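Local coordinates for aminopentol aminotransferase (Sphingopyxis macrogoltabida, PDB 6HBS), which removes the amino group of hydrolysed fumonisin B1 (aminopentol) in a pyridoxal-phosphate-dependent transamination that uses pyruvate as the preferred amino acceptor, at residues Ile74-Ala78 against Ala261-Pro265. Sequence-based numbering, arbitrary orientation.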
ATOM      1  N   ILE A  74      -6.861  -6.024  20.487  1.00 19.19           N
ATOM      2  CA  ILE A  74      -6.383  -6.093  19.115  1.00 20.29           C
ATOM      3  C   ILE A  74      -4.873  -6.403  19.125  1.00 19.88           C
ATOM      4  O   ILE A  74      -4.429  -7.223  18.287  1.00 19.98           O
ATOM      5  CB  ILE A  74      -6.753  -4.805  18.359  1.00 21.25           C
ATOM      6  CG1 ILE A  74      -8.281  -4.702  18.251  1.00 21.51           C
ATOM      7  CG2 ILE A  74      -6.059  -4.738  16.991  1.00 20.53           C
ATOM      8  CD1 ILE A  74      -8.793  -3.300  18.197  1.00 24.86           C
ATOM      9  N   GLU A  75      -4.114  -5.815  20.069  1.00 18.67           N
ATOM     10  CA  GLU A  75      -2.703  -6.058  20.148  1.00 20.76           C
ATOM     11  C   GLU A  75      -2.461  -7.520  20.534  1.00 23.48           C
ATOM     12  O   GLU A  75      -1.496  -8.094  19.993  1.00 23.63           O
ATOM     13  CB  GLU A  75      -1.990  -5.132  21.133  1.00 23.34           C
ATOM     14  CG  GLU A  75      -2.002  -3.681  20.700  1.00 24.05           C
ATOM     15  CD  GLU A  75      -1.570  -3.430  19.254  1.00 27.47           C
ATOM     16  OE1 GLU A  75      -0.681  -4.155  18.783  1.00 30.46           O
ATOM     17  OE2 GLU A  75      -2.146  -2.530  18.603  1.00 30.55           O
ATOM     18  N   ALA A  76      -3.346  -8.101  21.374  1.00 21.49           N
ATOM     19  CA  ALA A  76      -3.309  -9.558  21.711  1.00 23.87           C
ATOM     20  C   ALA A  76      -3.551 -10.440  20.472  1.00 23.25           C
ATOM     21  O   ALA A  76      -2.857 -11.439  20.281  1.00 21.02           O
ATOM     22  CB  ALA A  76      -4.287  -9.894  22.815  1.00 23.38           C
ATOM     23  N   ALA A  77      -4.529 -10.074  19.633  1.00 19.90           N
ATOM     24  CA  ALA A  77      -4.831 -10.846  18.440  1.00 20.63           C
ATOM     25  C   ALA A  77      -3.661 -10.763  17.462  1.00 20.08           C
ATOM     26  O   ALA A  77      -3.322 -11.785  16.843  1.00 22.57           O
ATOM     27  CB  ALA A  77      -6.119 -10.391  17.794  1.00 21.05           C
ATOM     28  N   ALA A  78      -3.066  -9.578  17.323  1.00 18.43           N
ATOM     29  CA  ALA A  78      -1.917  -9.387  16.432  1.00 20.98           C
ATOM     30  C   ALA A  78      -0.711 -10.207  16.920  1.00 22.65           C
ATOM     31  O   ALA A  78      -0.000 -10.826  16.124  1.00 21.27           O
ATOM     32  CB  ALA A  78      -1.547  -7.935  16.335  1.00 19.98           C
ATOM     33  N   ALA A 261      -8.686  -2.292  10.990  1.00 17.15           N
ATOM     34  CA  ALA A 261      -7.715  -3.053  11.832  1.00 17.85           C
ATOM     35  C   ALA A 261      -7.063  -2.119  12.861  1.00 16.85           C
ATOM     36  O   ALA A 261      -5.976  -2.394  13.346  1.00 17.22           O
ATOM     37  CB  ALA A 261      -6.693  -3.725  10.925  1.00 18.16           C
ATOM     38  N   ASN A 262      -7.779  -1.044  13.238  1.00 16.63           N
ATOM     39  CA  ASN A 262      -7.433  -0.134  14.305  1.00 16.61           C
ATOM     40  C   ASN A 262      -5.987   0.387  14.189  1.00 17.95           C
ATOM     41  O   ASN A 262      -5.336   0.645  15.193  1.00 17.35           O
ATOM     42  CB  ASN A 262      -7.646  -0.751  15.700  1.00 17.89           C
ATOM     43  CG  ASN A 262      -7.705   0.314  16.770  1.00 18.91           C
ATOM     44  OD1 ASN A 262      -8.365   1.332  16.553  1.00 18.18           O
ATOM     45  ND2 ASN A 262      -7.025   0.105  17.903  1.00 19.56           N
ATOM     46  N   GLY A 263      -5.489   0.590  12.961  1.00 17.19           N
ATOM     47  CA  GLY A 263      -4.147   1.157  12.764  1.00 16.25           C
ATOM     48  C   GLY A 263      -3.225   0.226  11.983  1.00 16.69           C
ATOM     49  O   GLY A 263      -2.266   0.687  11.417  1.00 16.91           O
ATOM     50  N   TYR A 264      -3.488  -1.082  12.004  1.00 16.47           N
ATOM     51  CA  TYR A 264      -2.739  -2.032  11.138  1.00 17.57           C
ATOM     52  C   TYR A 264      -3.072  -1.751   9.664  1.00 18.05           C
ATOM     53  O   TYR A 264      -4.187  -1.368   9.329  1.00 16.07           O
ATOM     54  CB  TYR A 264      -3.029  -3.463  11.578  1.00 19.04           C
ATOM     55  CG  TYR A 264      -2.298  -3.851  12.843  1.00 19.36           C
ATOM     56  CD1 TYR A 264      -2.810  -3.546  14.088  1.00 21.13           C
ATOM     57  CD2 TYR A 264      -1.056  -4.469  12.794  1.00 21.83           C
ATOM     58  CE1 TYR A 264      -2.132  -3.853  15.255  1.00 21.17           C
ATOM     59  CE2 TYR A 264      -0.376  -4.817  13.951  1.00 22.75           C
ATOM     60  CZ  TYR A 264      -0.919  -4.505  15.187  1.00 25.07           C
ATOM     61  OH  TYR A 264      -0.236  -4.813  16.332  1.00 26.48           O
ATOM     62  N   PRO A 265      -2.090  -1.885   8.735  1.00 17.15           N
ATOM     63  CA  PRO A 265      -2.271  -1.457   7.346  1.00 15.69           C
ATOM     64  C   PRO A 265      -2.969  -2.538   6.532  1.00 17.44           C
ATOM     65  O   PRO A 265      -2.355  -3.573   6.164  1.00 18.48           O
ATOM     66  CB  PRO A 265      -0.833  -1.217   6.886  1.00 16.54           C
ATOM     67  CG  PRO A 265      -0.034  -2.264   7.653  1.00 16.68           C
ATOM     68  CD  PRO A 265      -0.735  -2.396   8.995  1.00 16.93           C
TER
HETATM   69  O   HOH W   1      -4.645  -1.395  18.747  1.00 28.00           O
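Tyr264 and Glu75 carry the polar side of this contact: the phenol OH donates to Glu75 OE1 at 2.6 Å, meeting the syn side of the carboxylate, 19° out of its plane. The glutamate reaches the ring because its chain is bent about the CB-CG bond (chi2 -49°), which lays the carboxylate at the ring edge, the two planes 27° apart. Its other oxygen, Glu75 OE2, accepts from a water at 2.7 Å, and that water in turn takes a hydrogen from Asn262 ND2, so both carboxylate oxygens are tied to the loop. Asn262 is anchored more directly by the backbone of Leu67 and Gly68.

The apolar contacts come from the buried side of helix 72-82. Ala78 CB sits 3.7 Å from Tyr264 CZ, Ile74 CG2 lies more loosely near Tyr264 CE1, and Ile74 CD1 touches Asn262 CB at 3.7 Å. A phenylalanine in place of Tyr264 would probably leave Glu75 OE1 without its phenol donor and take away the closest contact on Ala78 CB.

Across the dimer interface, Arg82 of the second subunit packs on both Glu75 and Tyr264, and the hydroxyl of Thr87 of that subunit hydrogen-bonds to Gly263 O. The loop residues Ala261 to Tyr264 form a type I' beta turn, closed by Tyr264 N to Ala261 O at 3.1 Å, a few residues after Lys258, by similarity the cofactor-carrying lysine of the class-III aminotransferase fold.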